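Tail spike protein gp49 (Pseudomonas phage LKA1, PDB 4RU4) probably cleaves the O-specific polysaccharide of the Pseudomonas surface as a lyase, serving as the phage tailspike during entry into the host cell. Local coordinates at residues T257-G265 with N285-H293. Residues are numbered along the deposited sequence; the frame is centred on the assembly and turned at random. Where two conformers were deposited one is given.
Sequences TNSNISNIG and NCKVYARRH. With NA (sodium ion), chain Y; EDO (1,2-ethanediol), chain T; EDO (1,2-ethanediol), chain S.
The Tyr-289 ring meets Ile-264 at its edge, where CE2 lies 4.2 Å from the Ile-264 CA. A water in the ring plane joins Tyr-289 OH to Ile-264 O, and Arg-184 of the second subunit makes a cation-pi contact with the ring. At the other end two amides meet with their planes 80° apart: Asn-285 ND2 donates to a lone pair of Asn-258 OD1 at 3.0 Å, in the plane of both groups. Asn-285 reaches it because its CG stands anti to the backbone N (chi1 -159°), while Asn-258 ND2 turns to Asp-234. Between these ends strands 260-263 and 287-290 run parallel, 5° apart. Ile-261 bonds strand 287-290 through both its N and its O: N donates to Lys-287 O at 3.0 Å, and O accepts from Tyr-289 N at 2.9 Å. Asn-260, Lys-287, Ser-262 and Tyr-289 line the face turned to the second subunit, where Lys-287 forms a salt bridge with Glu-172 of that subunit. On the opposite face Ile-261 CB approaches Val-288 CG1 at 4.2 Å, and both side chains pack on Ile-273 of strand 271-276 in the interior. These are successive rungs of a right-handed parallel beta-helix, as in pectin lyases, flanked by strands 237-240 and 317-320.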
loop_
_atom_site.group_PDB
_atom_site.type_symbol
_atom_site.label_atom_id
_atom_site.label_comp_id
_atom_site.label_asym_id
_atom_site.label_seq_id
_atom_site.Cartn_x
_atom_site.Cartn_y
_atom_site.Cartn_z
ATOM N N THR B 257 -2.348 16.769 7.855
ATOM C CA THR B 257 -2.226 15.442 8.488
ATOM C C THR B 257 -3.107 15.342 9.745
ATOM O O THR B 257 -3.337 16.345 10.439
ATOM C CB THR B 257 -0.765 15.166 8.905
ATOM O OG1 THR B 257 -0.266 16.301 9.647
ATOM C CG2 THR B 257 0.120 14.950 7.659
ATOM N N ASN B 258 -3.576 14.132 10.054
ATOM C CA ASN B 258 -4.225 13.890 11.362
ATOM C C ASN B 258 -5.400 14.841 11.687
ATOM O O ASN B 258 -5.633 15.204 12.855
ATOM C CB ASN B 258 -3.161 13.972 12.453
ATOM C CG ASN B 258 -1.876 13.225 12.068
ATOM O OD1 ASN B 258 -1.938 12.074 11.640
ATOM N ND2 ASN B 258 -0.711 13.893 12.191
ATOM N N SER B 259 -6.154 15.228 10.660
ATOM C CA SER B 259 -7.170 16.271 10.811
ATOM C C SER B 259 -8.574 15.760 10.495
ATOM O O SER B 259 -8.733 14.806 9.738
ATOM C CB SER B 259 -6.814 17.492 9.937
ATOM O OG SER B 259 -5.542 17.977 10.341
ATOM N N ASN B 260 -9.578 16.399 11.076
ATOM C CA ASN B 260 -10.970 16.044 10.814
ATOM C C ASN B 260 -11.641 17.250 10.188
ATOM O O ASN B 260 -11.795 18.275 10.828
ATOM C CB ASN B 260 -11.708 15.625 12.093
ATOM C CG ASN B 260 -11.385 14.179 12.503
ATOM O OD1 ASN B 260 -10.301 13.680 12.211
ATOM N ND2 ASN B 260 -12.335 13.502 13.144
ATOM N N ILE B 261 -12.046 17.100 8.936
ATOM C CA ILE B 261 -12.596 18.200 8.172
ATOM C C ILE B 261 -14.006 17.833 7.728
ATOM O O ILE B 261 -14.228 16.757 7.141
ATOM C CB ILE B 261 -11.771 18.471 6.897
ATOM C CG1 ILE B 261 -10.256 18.556 7.205
ATOM C CG2 ILE B 261 -12.300 19.753 6.213
ATOM C CD1 ILE B 261 -9.898 19.626 8.262
ATOM N N SER B 262 -14.970 18.712 7.999
ATOM C CA SER B 262 -16.366 18.430 7.639
ATOM C C SER B 262 -17.027 19.657 7.027
ATOM O O SER B 262 -17.260 20.646 7.723
ATOM C CB SER B 262 -17.164 17.983 8.878
ATOM O OG SER B 262 -18.523 17.714 8.557
ATOM N N ASN B 263 -17.341 19.590 5.735
ATOM C CA ASN B 263 -18.035 20.694 5.079
ATOM C C ASN B 263 -19.443 20.294 4.636
ATOM O O ASN B 263 -19.612 19.533 3.690
ATOM C CB ASN B 263 -17.207 21.275 3.909
ATOM C CG ASN B 263 -17.879 22.486 3.263
ATOM O OD1 ASN B 263 -18.807 23.063 3.825
ATOM N ND2 ASN B 263 -17.447 22.835 2.052
ATOM N N ILE B 264 -20.449 20.838 5.338
ATOM C CA ILE B 264 -21.848 20.537 5.086
ATOM C C ILE B 264 -22.233 21.114 3.736
ATOM O O ILE B 264 -23.168 20.625 3.091
ATOM C CB ILE B 264 -22.709 21.139 6.243
ATOM C CG1 ILE B 264 -22.519 20.273 7.484
ATOM C CG2 ILE B 264 -24.189 21.299 5.873
ATOM C CD1 ILE B 264 -22.883 20.973 8.790
ATOM N N GLY B 265 -21.502 22.152 3.331
ATOM C CA GLY B 265 -21.698 22.802 2.047
ATOM C C GLY B 265 -22.772 23.877 2.097
ATOM O O GLY B 265 -23.515 23.960 3.075
ATOM N N ASN B 285 -3.886 10.558 6.853
ATOM C CA ASN B 285 -4.547 10.195 8.101
ATOM C C ASN B 285 -5.643 11.185 8.481
ATOM O O ASN B 285 -5.759 11.562 9.648
ATOM C CB ASN B 285 -3.536 10.106 9.234
ATOM C CG ASN B 285 -4.052 9.271 10.380
ATOM O OD1 ASN B 285 -4.867 8.365 10.174
ATOM N ND2 ASN B 285 -3.613 9.577 11.592
ATOM N N CYS B 286 -6.437 11.610 7.499
ATOM C CA CYS B 286 -7.540 12.534 7.754
ATOM C C CYS B 286 -8.901 11.862 7.630
ATOM O O CYS B 286 -9.082 10.972 6.776
ATOM C CB CYS B 286 -7.497 13.705 6.769
ATOM S SG CYS B 286 -6.072 14.809 7.002
ATOM N N LYS B 287 -9.853 12.307 8.456
ATOM C CA LYS B 287 -11.260 11.890 8.326
ATOM C C LYS B 287 -12.012 13.072 7.753
ATOM O O LYS B 287 -11.960 14.179 8.316
ATOM C CB LYS B 287 -11.846 11.465 9.693
ATOM C CG LYS B 287 -13.331 11.026 9.643
ATOM C CD LYS B 287 -13.752 10.259 10.930
ATOM C CE LYS B 287 -15.281 9.979 10.931
ATOM N NZ LYS B 287 -16.027 11.238 11.251
ATOM N N VAL B 288 -12.658 12.880 6.598
ATOM C CA VAL B 288 -13.196 14.006 5.864
ATOM C C VAL B 288 -14.626 13.735 5.368
ATOM O O VAL B 288 -14.937 12.630 4.867
ATOM C CB VAL B 288 -12.280 14.373 4.660
ATOM C CG1 VAL B 288 -12.751 15.664 4.001
ATOM C CG2 VAL B 288 -10.798 14.484 5.091
ATOM N N TYR B 289 -15.495 14.726 5.540
ATOM C CA TYR B 289 -16.823 14.738 4.917
ATOM C C TYR B 289 -17.005 16.046 4.166
ATOM O O TYR B 289 -16.627 17.093 4.671
ATOM C CB TYR B 289 -17.970 14.633 5.951
ATOM C CG TYR B 289 -19.302 14.879 5.292
ATOM C CD1 TYR B 289 -19.952 13.867 4.572
ATOM C CD2 TYR B 289 -19.882 16.154 5.306
ATOM C CE1 TYR B 289 -21.157 14.104 3.942
ATOM C CE2 TYR B 289 -21.076 16.405 4.660
ATOM C CZ TYR B 289 -21.703 15.382 3.969
ATOM O OH TYR B 289 -22.904 15.655 3.342
ATOM N N ALA B 290 -17.598 15.990 2.979
ATOM C CA ALA B 290 -18.127 17.201 2.336
ATOM C C ALA B 290 -19.319 16.791 1.484
ATOM O O ALA B 290 -19.367 15.667 1.019
ATOM C CB ALA B 290 -17.072 17.899 1.493
ATOM N N ARG B 291 -20.286 17.688 1.303
ATOM C CA ARG B 291 -21.482 17.367 0.536
ATOM C C ARG B 291 -21.091 16.815 -0.830
ATOM O O ARG B 291 -21.585 15.777 -1.215
ATOM C CB ARG B 291 -22.412 18.587 0.379
ATOM C CG ARG B 291 -23.751 18.224 -0.266
ATOM C CD ARG B 291 -24.662 19.440 -0.518
ATOM N NE ARG B 291 -24.121 20.302 -1.575
ATOM C CZ ARG B 291 -24.359 20.160 -2.881
ATOM N NH1 ARG B 291 -25.151 19.180 -3.338
ATOM N NH2 ARG B 291 -23.794 21.007 -3.737
ATOM N N ARG B 292 -20.177 17.478 -1.539
ATOM C CA ARG B 292 -19.814 17.001 -2.885
ATOM C C ARG B 292 -18.515 16.173 -2.959
ATOM O O ARG B 292 -18.565 14.968 -3.216
ATOM C CB ARG B 292 -19.799 18.143 -3.901
ATOM C CG ARG B 292 -21.239 18.579 -4.256
ATOM C CD ARG B 292 -21.288 19.598 -5.361
ATOM N NE ARG B 292 -20.950 19.030 -6.663
ATOM C CZ ARG B 292 -19.771 19.174 -7.267
ATOM N NH1 ARG B 292 -18.756 19.857 -6.680
ATOM N NH2 ARG B 292 -19.602 18.612 -8.471
ATOM N N HIS B 293 -17.368 16.806 -2.727
ATOM C CA HIS B 293 -16.098 16.096 -2.817
ATOM C C HIS B 293 -15.339 16.224 -1.516
ATOM O O HIS B 293 -14.945 17.314 -1.159
ATOM C CB HIS B 293 -15.234 16.698 -3.903
ATOM C CG HIS B 293 -15.884 16.721 -5.247
ATOM N ND1 HIS B 293 -16.682 15.690 -5.707
ATOM C CD2 HIS B 293 -15.868 17.659 -6.225
ATOM C CE1 HIS B 293 -17.099 15.980 -6.927
ATOM N NE2 HIS B 293 -16.634 17.176 -7.255
HETATM NA NA NA Y . -20.442 18.554 10.688
HETATM C C1 EDO T . -14.918 14.460 9.752
HETATM O O1 EDO T . -14.984 13.900 11.075
HETATM C C2 EDO T . -16.287 14.354 9.103
HETATM O O2 EDO T . -16.716 12.994 8.942
HETATM C C1 EDO S . -8.552 15.926 14.382
HETATM O O1 EDO S . -7.955 14.631 14.282
HETATM C C2 EDO S . -8.745 16.284 15.841
HETATM O O2 EDO S . -7.543 15.970 16.528
HETATM O O HOH W 1 -7.839 12.293 11.601
HETATM O O HOH W 2 -24.070 17.987 3.876
HETATM O O HOH W 3 -21.138 20.839 11.946
#